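Local coordinates for protein formiminoglutamase (Trypanosoma cruzi, PDB 4MYK) that hydrolyses N-formimino-L-glutamate to glutamate and formamide, using a manganese pair held in an arginase-like alpha/beta fold, at residues A[145-150]-A[187-192]; A[179-184]-A[202-207]; A[25-30]-A[84-89]. The protein carries 1 engineered substitution. One frame throughout, in Å; residues are numbered along the deposited sequence. Where two conformers were deposited one is given.

In the fold
Contacts 1 and 2 are neighbours on one flank of the eight-stranded parallel sheet, and contact 3 lies at the other, its centre about 35 Å from that of contact 1 and about 32 Å from that of contact 2. Contact 2 is buried beta pairing of strands 180-185 and 204-207. Contact 1, also buried, joins the loops that leave strands 141-145 and 180-185, and its chemistry is polar: manganese ligands, an amide and bridging waters. The two touch, among other places, where L149 packs on E182 and L205. Contact 3 is a surface contact on the opposite edge strand, 83-88, with no hydrogen bond between its segments; a tyrosine ring lies against aliphatic carbon there.

Contact 1: A[145-150]-A[187-192]; sequences VDSHLD and GSQCGA. With MN (manganese (II) ion), chain C.
Q189 lays its side-chain amide against the imidazole of H148. Q189 NE2 is 3.0 Å from H148 CD2 and equally close to H148 NE2, a pair of donors that is not a hydrogen bond. The approach is oblique, amide and ring planes being 41° apart. The same Q189 NE2 gives a weak hydrogen bond to the backbone O of S147 (3.5 Å). On one face of the imidazole, offset toward the rim, sits S147 OG, itself hydrogen-bonded to the backbone O of D238.

H148 is a metal ligand. Its CG stands anti to the carbonyl carbon (chi1 -57°), placing the ring beside the metal, and ND1 binds a manganese ion at 2.3 Å. D146 OD1 binds the same ion at 2.2 Å and also accepts a hydrogen bond from the backbone N of H148 (2.9 Å), from well above the carboxylate plane. This Asx turn ties the two ligands together; D236 and D238 bind there too. The dinuclear manganese centre is the arginase-family active site.

Further along, one water appears to bridge L149 N and Q189 O, though its distance to the latter is short. Another runs from L149 O to G191 N, the N-cap residue of helix 192-200.

Both loops leave the C-terminal ends of adjacent strands, 141-145 and 180-185. L149 drops onto H194 and V198 of helix 192-200 and onto E182 of strand 180-185, while Q189 packs on Y297 of the second subunit.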
loop_
_atom_site.group_PDB
_atom_site.type_symbol
_atom_site.label_atom_id
_atom_site.label_comp_id
_atom_site.label_asym_id
_atom_site.label_seq_id
_atom_site.Cartn_x
_atom_site.Cartn_y
_atom_site.Cartn_z
ATOM N N VAL A 145 -3.839 -17.683 11.232
ATOM C CA VAL A 145 -3.302 -16.463 10.633
ATOM C C VAL A 145 -4.349 -15.363 10.781
ATOM O O VAL A 145 -5.415 -15.409 10.143
ATOM C CB VAL A 145 -2.972 -16.641 9.128
ATOM C CG1 VAL A 145 -2.347 -15.349 8.550
ATOM C CG2 VAL A 145 -2.050 -17.842 8.920
ATOM N N ASP A 146 -4.045 -14.379 11.623
ATOM C CA ASP A 146 -5.062 -13.455 12.072
ATOM C C ASP A 146 -4.391 -12.323 12.818
ATOM O O ASP A 146 -3.536 -12.566 13.666
ATOM C CB ASP A 146 -6.020 -14.200 12.994
ATOM C CG ASP A 146 -7.300 -13.465 13.217
ATOM O OD1 ASP A 146 -7.389 -12.280 12.833
ATOM O OD2 ASP A 146 -8.222 -14.084 13.775
ATOM N N SER A 147 -4.766 -11.086 12.489
ATOM C CA SER A 147 -4.245 -9.915 13.195
ATOM C C SER A 147 -4.867 -9.853 14.581
ATOM O O SER A 147 -4.409 -9.125 15.457
ATOM C CB SER A 147 -4.517 -8.622 12.419
ATOM O OG SER A 147 -5.901 -8.367 12.269
ATOM N N HIS A 148 -5.925 -10.637 14.754
ATOM C CA HIS A 148 -6.667 -10.696 16.002
ATOM C C HIS A 148 -6.358 -11.991 16.748
ATOM O O HIS A 148 -6.073 -13.035 16.154
ATOM C CB HIS A 148 -8.182 -10.567 15.759
ATOM C CG HIS A 148 -8.576 -9.314 15.039
ATOM N ND1 HIS A 148 -8.973 -9.307 13.721
ATOM C CD2 HIS A 148 -8.616 -8.024 15.448
ATOM C CE1 HIS A 148 -9.245 -8.069 13.348
ATOM N NE2 HIS A 148 -9.033 -7.269 14.378
ATOM N N LEU A 149 -6.396 -11.886 18.068
ATOM C CA LEU A 149 -6.282 -13.021 18.954
ATOM C C LEU A 149 -7.444 -12.875 19.930
ATOM O O LEU A 149 -7.307 -12.277 20.997
ATOM C CB LEU A 149 -4.914 -12.998 19.641
ATOM C CG LEU A 149 -4.669 -13.553 21.042
ATOM C CD1 LEU A 149 -5.493 -14.806 21.335
ATOM C CD2 LEU A 149 -3.172 -13.804 21.215
ATOM N N ASP A 150 -8.601 -13.395 19.521
ATOM C CA ASP A 150 -9.856 -13.225 20.252
ATOM C C ASP A 150 -10.366 -14.573 20.748
ATOM O O ASP A 150 -10.821 -15.412 19.965
ATOM C CB ASP A 150 -10.897 -12.556 19.352
ATOM C CG ASP A 150 -12.182 -12.244 20.079
ATOM O OD1 ASP A 150 -12.378 -12.752 21.201
ATOM O OD2 ASP A 150 -13.005 -11.493 19.522
ATOM N N GLY A 187 -0.108 -6.878 18.637
ATOM C CA GLY A 187 -0.174 -6.508 20.044
ATOM C C GLY A 187 -1.081 -5.331 20.399
ATOM O O GLY A 187 -1.495 -5.172 21.548
ATOM N N SER A 188 -1.396 -4.505 19.410
ATOM C CA SER A 188 -2.295 -3.366 19.594
ATOM C C SER A 188 -3.760 -3.785 19.596
ATOM O O SER A 188 -4.647 -2.975 19.869
ATOM C CB SER A 188 -2.078 -2.370 18.465
ATOM O OG SER A 188 -2.052 -3.064 17.232
ATOM N N GLN A 189 -3.992 -5.053 19.279
ATOM C CA GLN A 189 -5.328 -5.609 19.109
ATOM C C GLN A 189 -5.504 -6.911 19.868
ATOM O O GLN A 189 -6.418 -7.674 19.557
ATOM C CB GLN A 189 -5.577 -5.940 17.636
ATOM C CG GLN A 189 -5.819 -4.766 16.735
ATOM C CD GLN A 189 -6.671 -5.157 15.554
ATOM O OE1 GLN A 189 -7.693 -4.523 15.277
ATOM N NE2 GLN A 189 -6.274 -6.228 14.864
ATOM N N CYS A 190 -4.631 -7.196 20.829
ATOM C CA CYS A 190 -4.743 -8.451 21.554
ATOM C C CYS A 190 -4.766 -8.287 23.078
ATOM O O CYS A 190 -3.788 -7.866 23.698
ATOM C CB CYS A 190 -3.679 -9.448 21.077
ATOM S SG CYS A 190 -3.899 -9.914 19.314
ATOM N N GLY A 191 -5.916 -8.618 23.668
ATOM C CA GLY A 191 -6.081 -8.530 25.107
ATOM C C GLY A 191 -4.995 -9.358 25.761
ATOM O O GLY A 191 -4.592 -10.382 25.209
ATOM N N ALA A 192 -4.498 -8.925 26.916
ATOM C CA ALA A 192 -3.478 -9.707 27.610
ATOM C C ALA A 192 -4.044 -10.987 28.273
ATOM O O ALA A 192 -3.335 -11.997 28.373
ATOM C CB ALA A 192 -2.722 -8.848 28.609
HETATM MN MN MN C . -9.116 -11.070 12.289
HETATM O O HOH W 1 -7.948 -9.588 19.553
HETATM O O HOH W 2 -8.617 -9.510 22.116
HETATM O O HOH W 3 -10.949 -11.699 13.708
#

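Contact 2: A[179-184]-A[202-207]; sequences RFVEFA and QGHLMW
A184 gives its N-H to M206 O while its own backbone is in the left-handed region (phi 68°), uncommon for an alanine. The chain turns a corner here, yet A184 N still reaches M206 O at 2.7 Å, the bond bent at the hydrogen. Behind it the pairing is regular and parallel: H204 N to F180 O, E182 N to H204 O and M206 N to E182 O, all at 2.8 to 2.9 Å. E182 thus uses both its N and its O on the one neighbouring strand.

On the face carrying V181, F183, H204 and M206, the methionine reaches two side chains of the other strand. Its chain runs extended beyond CG, bringing SD within 3.9 Å of both V181 CG1 and F183 CD2. The sulfur lies 4.9 Å from the centroid of the F183 ring, 69° off its normal, an oblique Met-aromatic contact. H204 turns the edge of its imidazole to F180, whose O lies near the ring plane 3.3 Å from H204 CD2, and its NE2 hydrogen-bonds K178 O.

Strands 180-185 and 204-207 are the two strands of a beta-alpha-beta unit with helix 192-200 between them, at the end of the parallel sheet of the arginase/deacetylase fold. Q202, with positive phi, closes that helix in a Schellman motif, G203 N returning to V198 O.

The other face carries E182 and L205 side by side, CG of E182 3.8 Å from CD2 of L205. E182 then bends at chi2 (-84°), carrying its carboxylate away from the leucine to hydrogen-bond N144 ND2 through OE1. L205 packs on A195, V198 and R199 of helix 192-200, whereas V181, H204 and M206 meet L226 of helix 216-227.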
loop_
_atom_site.group_PDB
_atom_site.type_symbol
_atom_site.label_atom_id
_atom_site.label_comp_id
_atom_site.label_asym_id
_atom_site.label_seq_id
_atom_site.Cartn_x
_atom_site.Cartn_y
_atom_site.Cartn_z
ATOM N N ARG A 179 0.219 -27.507 19.915
ATOM C CA ARG A 179 0.171 -27.556 18.452
ATOM C C ARG A 179 -0.726 -26.473 17.855
ATOM O O ARG A 179 -1.219 -26.594 16.740
ATOM C CB ARG A 179 -0.211 -28.956 17.973
ATOM C CG ARG A 179 0.900 -29.962 18.255
ATOM C CD ARG A 179 0.474 -31.381 17.975
ATOM N NE ARG A 179 0.132 -31.586 16.574
ATOM C CZ ARG A 179 -0.225 -32.761 16.071
ATOM N NH1 ARG A 179 -0.279 -33.824 16.862
ATOM N NH2 ARG A 179 -0.524 -32.874 14.786
ATOM N N PHE A 180 -0.900 -25.399 18.620
ATOM C CA PHE A 180 -1.679 -24.252 18.172
ATOM C C PHE A 180 -0.832 -22.987 18.059
ATOM O O PHE A 180 -0.154 -22.584 18.998
ATOM C CB PHE A 180 -2.890 -24.021 19.079
ATOM C CG PHE A 180 -3.662 -22.784 18.742
ATOM C CD1 PHE A 180 -4.312 -22.668 17.531
ATOM C CD2 PHE A 180 -3.742 -21.739 19.639
ATOM C CE1 PHE A 180 -5.021 -21.522 17.220
ATOM C CE2 PHE A 180 -4.454 -20.593 19.330
ATOM C CZ PHE A 180 -5.094 -20.488 18.123
ATOM N N VAL A 181 -0.875 -22.365 16.890
ATOM C CA VAL A 181 -0.131 -21.136 16.663
ATOM C C VAL A 181 -1.049 -19.990 16.223
ATOM O O VAL A 181 -1.877 -20.146 15.326
ATOM C CB VAL A 181 0.997 -21.333 15.631
ATOM C CG1 VAL A 181 1.710 -20.017 15.368
ATOM C CG2 VAL A 181 1.973 -22.390 16.114
ATOM N N GLU A 182 -0.906 -18.855 16.897
ATOM C CA GLU A 182 -1.501 -17.599 16.466
ATOM C C GLU A 182 -0.438 -16.915 15.631
ATOM O O GLU A 182 0.641 -16.609 16.130
ATOM C CB GLU A 182 -1.848 -16.724 17.669
ATOM C CG GLU A 182 -2.870 -17.331 18.624
ATOM C CD GLU A 182 -4.312 -17.104 18.190
ATOM O OE1 GLU A 182 -4.563 -16.865 16.995
ATOM O OE2 GLU A 182 -5.207 -17.166 19.059
ATOM N N PHE A 183 -0.737 -16.694 14.359
ATOM C CA PHE A 183 0.264 -16.223 13.417
ATOM C C PHE A 183 -0.033 -14.825 12.893
ATOM O O PHE A 183 -1.111 -14.575 12.360
ATOM C CB PHE A 183 0.365 -17.193 12.248
ATOM C CG PHE A 183 1.598 -17.014 11.432
ATOM C CD1 PHE A 183 1.617 -16.122 10.365
ATOM C CD2 PHE A 183 2.748 -17.722 11.735
ATOM C CE1 PHE A 183 2.758 -15.944 9.614
ATOM C CE2 PHE A 183 3.897 -17.551 10.984
ATOM C CZ PHE A 183 3.903 -16.665 9.920
ATOM N N ALA A 184 0.933 -13.925 13.057
ATOM C CA ALA A 184 0.816 -12.540 12.594
ATOM C C ALA A 184 -0.232 -11.762 13.372
ATOM O O ALA A 184 -0.870 -10.859 12.838
ATOM C CB ALA A 184 0.507 -12.489 11.108
ATOM N N GLN A 202 -0.380 -23.553 26.389
ATOM C CA GLN A 202 0.870 -23.887 25.717
ATOM C C GLN A 202 0.851 -23.617 24.209
ATOM O O GLN A 202 1.659 -24.163 23.460
ATOM C CB GLN A 202 1.262 -25.330 25.996
ATOM C CG GLN A 202 1.499 -25.625 27.455
ATOM C CD GLN A 202 1.887 -27.066 27.667
ATOM O OE1 GLN A 202 1.029 -27.930 27.857
ATOM N NE2 GLN A 202 3.187 -27.341 27.618
ATOM N N GLY A 203 -0.070 -22.765 23.781
ATOM C CA GLY A 203 -0.103 -22.288 22.414
ATOM C C GLY A 203 0.937 -21.211 22.173
ATOM O O GLY A 203 1.487 -20.632 23.116
ATOM N N HIS A 204 1.200 -20.933 20.899
ATOM C CA HIS A 204 2.313 -20.073 20.521
ATOM C C HIS A 204 1.843 -18.791 19.856
ATOM O O HIS A 204 1.016 -18.808 18.944
ATOM C CB HIS A 204 3.277 -20.830 19.602
ATOM C CG HIS A 204 3.580 -22.215 20.073
ATOM N ND1 HIS A 204 4.767 -22.553 20.681
ATOM C CD2 HIS A 204 2.830 -23.342 20.062
ATOM C CE1 HIS A 204 4.743 -23.832 21.009
ATOM N NE2 HIS A 204 3.576 -24.333 20.649
ATOM N N LEU A 205 2.387 -17.673 20.327
ATOM C CA LEU A 205 2.122 -16.381 19.715
ATOM C C LEU A 205 3.270 -15.986 18.811
ATOM O O LEU A 205 4.404 -15.858 19.261
ATOM C CB LEU A 205 1.915 -15.306 20.779
ATOM C CG LEU A 205 0.905 -15.626 21.881
ATOM C CD1 LEU A 205 0.621 -14.368 22.701
ATOM C CD2 LEU A 205 -0.375 -16.178 21.304
ATOM N N MET A 206 2.960 -15.806 17.530
ATOM C CA MET A 206 3.925 -15.333 16.547
ATOM C C MET A 206 3.541 -13.954 16.004
ATOM O O MET A 206 2.943 -13.843 14.930
ATOM C CB MET A 206 4.052 -16.344 15.416
ATOM C CG MET A 206 4.835 -17.573 15.836
ATOM S SD MET A 206 5.282 -18.668 14.488
ATOM C CE MET A 206 6.348 -19.782 15.379
ATOM N N TRP A 207 3.888 -12.915 16.769
ATOM C CA TRP A 207 3.473 -11.539 16.485
ATOM C C TRP A 207 3.906 -11.109 15.103
ATOM O O TRP A 207 4.929 -11.567 14.602
ATOM C CB TRP A 207 4.063 -10.567 17.510
ATOM C CG TRP A 207 3.674 -10.849 18.922
ATOM C CD1 TRP A 207 4.465 -11.372 19.894
ATOM C CD2 TRP A 207 2.385 -10.634 19.524
ATOM N NE1 TRP A 207 3.758 -11.490 21.066
ATOM C CE2 TRP A 207 2.479 -11.042 20.863
ATOM C CE3 TRP A 207 1.160 -10.134 19.057
ATOM C CZ2 TRP A 207 1.398 -10.967 21.745
ATOM C CZ3 TRP A 207 0.089 -10.059 19.938
ATOM C CH2 TRP A 207 0.216 -10.471 21.261
#

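Contact 3: A[25-30]-A[84-89]; sequences QREEDA and YDAGDI
E27 crosses the ring of Y84 at about a right angle, and its atoms can be taken in turn. CB rides over one face, 3.9 Å from the ring centroid and 25° off the normal, a CH-pi contact. CG follows along the same side, 3.7 Å from Y84 CD1; it stands anti to the backbone N (chi1 -173°), which keeps it alongside the ring. The extended chain beyond then carries the carboxylate, its plane 21° from that of the ring, past the tyrosine: E27 OE1 comes 4.0 Å from A86 CB and makes a salt bridge to K104, while OE2 makes one to R111.

E27 begins the short 3-10 turn 27-29 that leads toward strand 32-37 of the arginase-type sheet. Y84 belongs to strand 83-88, the outermost on this flank, which pairs with 32-37, so the ring lies under the turn that precedes its own neighbouring strand.

The remaining touches come from either end of the turn. A30 CB presses on Y84 CB at 3.3 Å, a tight apolar contact, and Q25 O lies 3.5 Å from Y84 CE2.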
loop_
_atom_site.group_PDB
_atom_site.type_symbol
_atom_site.label_atom_id
_atom_site.label_comp_id
_atom_site.label_asym_id
_atom_site.label_seq_id
_atom_site.Cartn_x
_atom_site.Cartn_y
_atom_site.Cartn_z
ATOM N N GLN A 25 -16.012 -34.514 -12.662
ATOM C CA GLN A 25 -17.466 -34.593 -12.774
ATOM C C GLN A 25 -18.107 -34.891 -11.425
ATOM O O GLN A 25 -19.132 -34.305 -11.079
ATOM C CB GLN A 25 -17.881 -35.653 -13.801
ATOM C CG GLN A 25 -17.527 -35.310 -15.251
ATOM C CD GLN A 25 -18.621 -34.522 -15.977
ATOM O OE1 GLN A 25 -18.721 -34.576 -17.205
ATOM N NE2 GLN A 25 -19.446 -33.796 -15.221
ATOM N N ARG A 26 -17.492 -35.809 -10.676
ATOM C CA ARG A 26 -17.944 -36.175 -9.332
ATOM C C ARG A 26 -16.970 -35.667 -8.277
ATOM O O ARG A 26 -15.761 -35.894 -8.367
ATOM C CB ARG A 26 -18.101 -37.697 -9.184
ATOM C CG ARG A 26 -19.519 -38.152 -8.802
ATOM C CD ARG A 26 -19.543 -39.367 -7.844
ATOM N NE ARG A 26 -19.295 -40.664 -8.490
ATOM C CZ ARG A 26 -20.235 -41.456 -9.010
ATOM N NH1 ARG A 26 -21.516 -41.104 -8.984
ATOM N NH2 ARG A 26 -19.891 -42.616 -9.561
ATOM N N GLU A 27 -17.513 -34.984 -7.277
ATOM C CA GLU A 27 -16.734 -34.476 -6.159
ATOM C C GLU A 27 -15.682 -35.470 -5.679
ATOM O O GLU A 27 -14.578 -35.076 -5.288
ATOM C CB GLU A 27 -17.665 -34.122 -5.000
ATOM C CG GLU A 27 -16.963 -33.418 -3.858
ATOM C CD GLU A 27 -17.860 -33.226 -2.650
ATOM O OE1 GLU A 27 -19.087 -33.065 -2.843
ATOM O OE2 GLU A 27 -17.333 -33.228 -1.513
ATOM N N GLU A 28 -16.038 -36.756 -5.709
ATOM C CA GLU A 28 -15.189 -37.822 -5.172
ATOM C C GLU A 28 -13.872 -37.905 -5.933
ATOM O O GLU A 28 -12.900 -38.507 -5.465
ATOM C CB GLU A 28 -15.911 -39.175 -5.249
ATOM C CG GLU A 28 -17.402 -39.096 -4.984
ATOM C CD GLU A 28 -17.731 -38.933 -3.509
ATOM O OE1 GLU A 28 -17.212 -39.730 -2.690
ATOM O OE2 GLU A 28 -18.517 -38.015 -3.173
ATOM N N ASP A 29 -13.856 -37.290 -7.112
ATOM C CA ASP A 29 -12.720 -37.376 -8.020
ATOM C C ASP A 29 -11.822 -36.134 -7.968
ATOM O O ASP A 29 -10.712 -36.132 -8.495
ATOM C CB ASP A 29 -13.226 -37.650 -9.441
ATOM C CG ASP A 29 -13.858 -39.040 -9.572
ATOM O OD1 ASP A 29 -13.225 -40.029 -9.133
ATOM O OD2 ASP A 29 -14.983 -39.142 -10.100
ATOM N N ALA A 30 -12.309 -35.086 -7.314
ATOM C CA ALA A 30 -11.537 -33.862 -7.132
ATOM C C ALA A 30 -10.491 -33.999 -6.024
ATOM O O ALA A 30 -10.775 -34.530 -4.944
ATOM C CB ALA A 30 -12.462 -32.696 -6.836
ATOM N N TYR A 84 -13.205 -29.147 -7.489
ATOM C CA TYR A 84 -14.659 -29.269 -7.499
ATOM C C TYR A 84 -15.236 -28.266 -6.535
ATOM O O TYR A 84 -14.712 -28.068 -5.442
ATOM C CB TYR A 84 -15.108 -30.678 -7.114
ATOM C CG TYR A 84 -16.564 -30.944 -7.381
ATOM C CD1 TYR A 84 -17.523 -30.754 -6.387
ATOM C CD2 TYR A 84 -16.993 -31.390 -8.629
ATOM C CE1 TYR A 84 -18.873 -31.008 -6.629
ATOM C CE2 TYR A 84 -18.336 -31.645 -8.877
ATOM C CZ TYR A 84 -19.268 -31.452 -7.873
ATOM O OH TYR A 84 -20.600 -31.699 -8.115
ATOM N N ASP A 85 -16.317 -27.631 -6.961
ATOM C CA ASP A 85 -16.976 -26.606 -6.174
ATOM C C ASP A 85 -18.255 -27.222 -5.633
ATOM O O ASP A 85 -19.238 -27.373 -6.360
ATOM C CB ASP A 85 -17.261 -25.411 -7.082
ATOM C CG ASP A 85 -17.820 -24.227 -6.344
ATOM O OD1 ASP A 85 -18.149 -24.352 -5.147
ATOM O OD2 ASP A 85 -17.952 -23.161 -6.976
ATOM N N ALA A 86 -18.233 -27.606 -4.362
ATOM C CA ALA A 86 -19.383 -28.265 -3.743
ATOM C C ALA A 86 -20.529 -27.314 -3.366
ATOM O O ALA A 86 -21.572 -27.753 -2.864
ATOM C CB ALA A 86 -18.941 -29.064 -2.535
ATOM N N GLY A 87 -20.324 -26.017 -3.591
ATOM C CA GLY A 87 -21.343 -25.018 -3.326
ATOM C C GLY A 87 -21.331 -24.454 -1.918
ATOM O O GLY A 87 -20.340 -24.571 -1.204
ATOM N N ASP A 88 -22.454 -23.842 -1.532
ATOM C CA ASP A 88 -22.621 -23.216 -0.216
ATOM C C ASP A 88 -23.320 -24.135 0.780
ATOM O O ASP A 88 -24.232 -24.879 0.428
ATOM C CB ASP A 88 -23.422 -21.904 -0.312
ATOM C CG ASP A 88 -22.612 -20.750 -0.876
ATOM O OD1 ASP A 88 -21.364 -20.838 -0.941
ATOM O OD2 ASP A 88 -23.237 -19.740 -1.247
ATOM N N ILE A 89 -22.873 -24.071 2.028
ATOM C CA ILE A 89 -23.569 -24.708 3.129
ATOM C C ILE A 89 -24.731 -23.811 3.534
ATOM O O ILE A 89 -24.519 -22.710 4.038
ATOM C CB ILE A 89 -22.636 -24.895 4.341
ATOM C CG1 ILE A 89 -21.476 -25.826 3.985
ATOM C CG2 ILE A 89 -23.406 -25.440 5.530
ATOM C CD1 ILE A 89 -21.918 -27.188 3.476
#